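Local coordinates for protein pentafunctional AROM polypeptide (Schizosaccharomyces pombe, PDB 5SWV) that probably catalyses the dehydration of 3-dehydroquinate and the reduction of dehydroshikimate, two consecutive steps of the shikimate pathway, at residues L435-A449 with L464-A478. Sequence-based numbering, arbitrary orientation.
Sequences LSSVTLSAVVSTIPA and LLANKADGGVFLDMA
V443 lays its CG1 methyl against the ring of F474, 3.7 Å from CD1, with the two side chains at a slant. They belong to parallel strands 442-445 and 472-476, neighbours in a six-stranded parallel sheet of order 3-2-1-4-5-6. That order, with helix 455-466 in the crossover between the two strands, is that of a Rossmann-type fold, as in the nucleotide-binding domain of shikimate dehydrogenases. V443 holds CG1 anti to its backbone N (chi1 179°), which sends this branch to F474. Its other branch, CG2, meets CD2 of L465 at 4.0 Å. L440 reaches the crossover helix, placing CD1 3.8 Å from L464 CB. On the other face, V444 CG1 touches CG of M477 at 4.0 Å. There F361 of helix 353-364 packs on A442, V444 and V473.

The backbones are joined by seven hydrogen bonds. V443 donates to V473 O and accepts from L475 N; S445 donates to L475 O and accepts from M477 N. The pairing continues past the corners at S441 and D470-G471. A type II turn from A469 to G472 carries the second chain round its corner, with G471 at positive phi. Ahead of the turn, L440 donates through N to N467 O and accepts through O from A469 N.

The polar edge lies at the C-terminal ends of the strands. A water sits there, 2.9 Å from I447 O and near D476 OD1, where any bond is weak. D476 OD2 is hydrogen-bonded to T484 OG1, which helps to hold the carboxylate in place. Its other oxygen, OD1, closes an Asx turn by accepting from A478 N at 2.9 Å, with the donor 31° out of the carboxylate plane.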
loop_
_atom_site.group_PDB
_atom_site.type_symbol
_atom_site.label_atom_id
_atom_site.label_comp_id
_atom_site.label_asym_id
_atom_site.label_seq_id
_atom_site.Cartn_x
_atom_site.Cartn_y
_atom_site.Cartn_z
ATOM N N LEU A 435 28.863 6.057 -23.273
ATOM C CA LEU A 435 28.069 6.913 -22.357
ATOM C C LEU A 435 27.368 8.119 -22.974
ATOM O O LEU A 435 26.372 8.607 -22.415
ATOM C CB LEU A 435 28.949 7.460 -21.221
ATOM C CG LEU A 435 29.561 6.501 -20.201
ATOM C CD1 LEU A 435 30.377 7.304 -19.199
ATOM C CD2 LEU A 435 28.499 5.669 -19.494
ATOM N N SER A 436 27.917 8.630 -24.075
ATOM C CA SER A 436 27.344 9.781 -24.793
ATOM C C SER A 436 25.879 9.556 -25.173
ATOM O O SER A 436 25.041 10.447 -24.994
ATOM C CB SER A 436 28.169 10.091 -26.050
ATOM O OG SER A 436 28.365 8.927 -26.837
ATOM N N SER A 437 25.586 8.349 -25.661
ATOM C CA SER A 437 24.229 7.952 -26.046
ATOM C C SER A 437 23.396 7.324 -24.903
ATOM O O SER A 437 22.341 6.737 -25.172
ATOM C CB SER A 437 24.306 6.981 -27.234
ATOM O OG SER A 437 24.968 5.783 -26.857
ATOM N N VAL A 438 23.836 7.466 -23.647
ATOM C CA VAL A 438 23.103 6.919 -22.491
ATOM C C VAL A 438 22.165 7.953 -21.855
ATOM O O VAL A 438 22.595 8.840 -21.103
ATOM C CB VAL A 438 24.056 6.341 -21.426
ATOM C CG1 VAL A 438 23.275 5.826 -20.219
ATOM C CG2 VAL A 438 24.875 5.211 -22.026
ATOM N N THR A 439 20.882 7.809 -22.170
ATOM C CA THR A 439 19.823 8.639 -21.612
ATOM C C THR A 439 19.299 7.998 -20.326
ATOM O O THR A 439 18.778 6.886 -20.350
ATOM C CB THR A 439 18.685 8.790 -22.634
ATOM O OG1 THR A 439 19.247 9.213 -23.881
ATOM C CG2 THR A 439 17.631 9.798 -22.163
ATOM N N LEU A 440 19.444 8.706 -19.212
ATOM C CA LEU A 440 19.073 8.176 -17.892
ATOM C C LEU A 440 17.640 8.543 -17.519
ATOM O O LEU A 440 17.166 9.632 -17.845
ATOM C CB LEU A 440 20.016 8.721 -16.825
ATOM C CG LEU A 440 21.497 8.403 -17.022
ATOM C CD1 LEU A 440 22.351 9.280 -16.126
ATOM C CD2 LEU A 440 21.748 6.924 -16.751
ATOM N N SER A 441 16.964 7.620 -16.842
ATOM C CA SER A 441 15.626 7.847 -16.302
ATOM C C SER A 441 15.575 7.927 -14.763
ATOM O O SER A 441 14.559 8.354 -14.209
ATOM C CB SER A 441 14.688 6.740 -16.791
ATOM O OG SER A 441 14.524 6.810 -18.195
ATOM N N ALA A 442 16.651 7.529 -14.080
ATOM C CA ALA A 442 16.670 7.451 -12.611
ATOM C C ALA A 442 18.093 7.550 -12.102
ATOM O O ALA A 442 18.988 6.946 -12.677
ATOM C CB ALA A 442 16.038 6.150 -12.133
ATOM N N VAL A 443 18.302 8.318 -11.035
ATOM C CA VAL A 443 19.623 8.455 -10.441
ATOM C C VAL A 443 19.520 8.442 -8.923
ATOM O O VAL A 443 18.572 8.977 -8.372
ATOM C CB VAL A 443 20.324 9.745 -10.921
ATOM C CG1 VAL A 443 21.703 9.891 -10.278
ATOM C CG2 VAL A 443 20.453 9.750 -12.442
ATOM N N VAL A 444 20.491 7.820 -8.252
ATOM C CA VAL A 444 20.571 7.840 -6.788
ATOM C C VAL A 444 22.005 8.140 -6.365
ATOM O O VAL A 444 22.920 7.403 -6.729
ATOM C CB VAL A 444 20.141 6.505 -6.147
ATOM C CG1 VAL A 444 19.983 6.668 -4.641
ATOM C CG2 VAL A 444 18.847 6.006 -6.760
ATOM N N SER A 445 22.212 9.227 -5.618
ATOM C CA SER A 445 23.503 9.481 -4.992
ATOM C C SER A 445 23.444 9.009 -3.563
ATOM O O SER A 445 22.599 9.473 -2.815
ATOM C CB SER A 445 23.839 10.953 -5.000
ATOM O OG SER A 445 25.012 11.161 -4.234
ATOM N N THR A 446 24.335 8.098 -3.186
ATOM C CA THR A 446 24.432 7.604 -1.806
ATOM C C THR A 446 25.667 8.128 -1.063
ATOM O O THR A 446 25.939 7.726 0.057
ATOM C CB THR A 446 24.466 6.072 -1.802
ATOM O OG1 THR A 446 25.652 5.623 -2.452
ATOM C CG2 THR A 446 23.282 5.520 -2.551
ATOM N N ILE A 447 26.414 9.031 -1.678
ATOM C CA ILE A 447 27.667 9.494 -1.091
ATOM C C ILE A 447 27.382 10.681 -0.159
ATOM O O ILE A 447 26.260 11.215 -0.187
ATOM C CB ILE A 447 28.725 9.796 -2.185
ATOM C CG1 ILE A 447 28.384 11.065 -2.980
ATOM C CG2 ILE A 447 28.871 8.588 -3.101
ATOM C CD1 ILE A 447 29.313 11.315 -4.148
ATOM N N PRO A 448 28.380 11.082 0.679
ATOM C CA PRO A 448 28.205 12.239 1.567
ATOM C C PRO A 448 28.053 13.551 0.788
ATOM O O PRO A 448 28.650 13.699 -0.281
ATOM C CB PRO A 448 29.509 12.265 2.389
ATOM C CG PRO A 448 30.155 10.943 2.186
ATOM C CD PRO A 448 29.743 10.525 0.807
ATOM N N ALA A 449 27.265 14.482 1.331
ATOM C CA ALA A 449 26.955 15.762 0.664
ATOM C C ALA A 449 27.764 16.953 1.172
ATOM O O ALA A 449 27.858 17.967 0.485
ATOM C CB ALA A 449 25.470 16.067 0.794
ATOM N N LEU A 464 26.648 12.961 -17.625
ATOM C CA LEU A 464 25.548 11.977 -17.659
ATOM C C LEU A 464 24.188 12.586 -17.366
ATOM O O LEU A 464 23.205 12.257 -18.031
ATOM C CB LEU A 464 25.802 10.862 -16.645
ATOM C CG LEU A 464 26.978 9.929 -16.960
ATOM C CD1 LEU A 464 27.459 9.201 -15.700
ATOM C CD2 LEU A 464 26.603 8.948 -18.065
ATOM N N LEU A 465 24.136 13.467 -16.367
ATOM C CA LEU A 465 22.890 14.143 -16.004
ATOM C C LEU A 465 22.304 15.004 -17.124
ATOM O O LEU A 465 21.092 15.205 -17.160
ATOM C CB LEU A 465 23.066 14.985 -14.733
ATOM C CG LEU A 465 23.320 14.227 -13.425
ATOM C CD1 LEU A 465 23.563 15.196 -12.278
ATOM C CD2 LEU A 465 22.169 13.296 -13.100
ATOM N N ALA A 466 23.157 15.506 -18.020
ATOM C CA ALA A 466 22.718 16.229 -19.223
ATOM C C ALA A 466 21.793 15.369 -20.063
ATOM O O ALA A 466 20.767 15.843 -20.561
ATOM C CB ALA A 466 23.912 16.676 -20.065
ATOM N N ASN A 467 22.141 14.096 -20.198
ATOM C CA ASN A 467 21.385 13.206 -21.050
ATOM C C ASN A 467 20.250 12.574 -20.249
ATOM O O ASN A 467 20.465 11.631 -19.480
ATOM C CB ASN A 467 22.324 12.168 -21.671
ATOM C CG ASN A 467 21.833 11.665 -23.009
ATOM O OD1 ASN A 467 22.402 10.728 -23.567
ATOM N ND2 ASN A 467 20.784 12.286 -23.542
ATOM N N LYS A 468 19.042 13.099 -20.449
ATOM C CA LYS A 468 17.944 12.946 -19.496
ATOM C C LYS A 468 16.598 12.634 -20.157
ATOM O O LYS A 468 16.155 13.358 -21.046
ATOM C CB LYS A 468 17.836 14.243 -18.700
ATOM C CG LYS A 468 17.037 14.143 -17.410
ATOM C CD LYS A 468 15.578 14.509 -17.574
ATOM C CE LYS A 468 15.288 15.956 -17.250
ATOM N NZ LYS A 468 13.815 16.099 -17.135
ATOM N N ALA A 469 15.937 11.574 -19.701
ATOM C CA ALA A 469 14.628 11.186 -20.242
ATOM C C ALA A 469 13.532 12.043 -19.646
ATOM O O ALA A 469 13.629 12.506 -18.513
ATOM C CB ALA A 469 14.338 9.721 -19.958
ATOM N N ASP A 470 12.460 12.233 -20.399
ATOM C CA ASP A 470 11.322 12.964 -19.866
ATOM C C ASP A 470 10.867 12.311 -18.573
ATOM O O ASP A 470 10.808 11.080 -18.487
ATOM C CB ASP A 470 10.159 13.003 -20.855
ATOM C CG ASP A 470 10.422 13.918 -22.030
ATOM O OD1 ASP A 470 11.168 14.923 -21.896
ATOM O OD2 ASP A 470 9.868 13.616 -23.102
ATOM N N GLY A 471 10.583 13.160 -17.580
ATOM C CA GLY A 471 10.098 12.746 -16.274
ATOM C C GLY A 471 11.119 12.014 -15.432
ATOM O O GLY A 471 10.743 11.307 -14.508
ATOM N N GLY A 472 12.404 12.185 -15.741
ATOM C CA GLY A 472 13.472 11.456 -15.056
ATOM C C GLY A 472 13.646 11.968 -13.647
ATOM O O GLY A 472 13.502 13.163 -13.419
ATOM N N VAL A 473 13.954 11.073 -12.706
ATOM C CA VAL A 473 13.999 11.423 -11.271
ATOM C C VAL A 473 15.398 11.223 -10.696
ATOM O O VAL A 473 16.044 10.205 -10.953
ATOM C CB VAL A 473 12.981 10.600 -10.436
ATOM C CG1 VAL A 473 13.059 10.949 -8.949
ATOM C CG2 VAL A 473 11.565 10.796 -10.961
ATOM N N PHE A 474 15.842 12.216 -9.927
ATOM C CA PHE A 474 17.101 12.184 -9.193
ATOM C C PHE A 474 16.799 12.129 -7.711
ATOM O O PHE A 474 15.999 12.928 -7.223
ATOM C CB PHE A 474 17.879 13.453 -9.479
ATOM C CG PHE A 474 19.108 13.607 -8.641
ATOM C CD1 PHE A 474 20.320 13.071 -9.059
ATOM C CD2 PHE A 474 19.067 14.294 -7.439
ATOM C CE1 PHE A 474 21.466 13.209 -8.287
ATOM C CE2 PHE A 474 20.208 14.435 -6.663
ATOM C CZ PHE A 474 21.406 13.887 -7.082
ATOM N N LEU A 475 17.451 11.218 -6.995
ATOM C CA LEU A 475 17.300 11.109 -5.538
ATOM C C LEU A 475 18.651 11.200 -4.840
ATOM O O LEU A 475 19.563 10.460 -5.169
ATOM C CB LEU A 475 16.637 9.781 -5.175
ATOM C CG LEU A 475 16.580 9.401 -3.691
ATOM C CD1 LEU A 475 15.772 10.409 -2.904
ATOM C CD2 LEU A 475 15.975 8.022 -3.540
ATOM N N ASP A 476 18.776 12.081 -3.860
ATOM C CA ASP A 476 19.972 12.124 -3.031
ATOM C C ASP A 476 19.589 11.587 -1.674
ATOM O O ASP A 476 18.634 12.071 -1.093
ATOM C CB ASP A 476 20.480 13.560 -2.901
ATOM C CG ASP A 476 21.898 13.640 -2.366
ATOM O OD1 ASP A 476 22.260 12.837 -1.482
ATOM O OD2 ASP A 476 22.649 14.531 -2.819
ATOM N N MET A 477 20.335 10.610 -1.170
ATOM C CA MET A 477 20.057 10.009 0.133
ATOM C C MET A 477 20.549 10.792 1.334
ATOM O O MET A 477 20.194 10.446 2.457
ATOM C CB MET A 477 20.632 8.604 0.201
ATOM C CG MET A 477 19.963 7.655 -0.763
ATOM S SD MET A 477 18.209 7.526 -0.418
ATOM C CE MET A 477 18.225 6.599 1.122
ATOM N N ALA A 478 21.344 11.835 1.124
ATOM C CA ALA A 478 21.749 12.704 2.231
ATOM C C ALA A 478 20.743 13.845 2.487
ATOM O O ALA A 478 20.106 14.384 1.558
ATOM C CB ALA A 478 23.145 13.256 1.983
HETATM O O HOH W 1 25.132 12.842 -2.331
#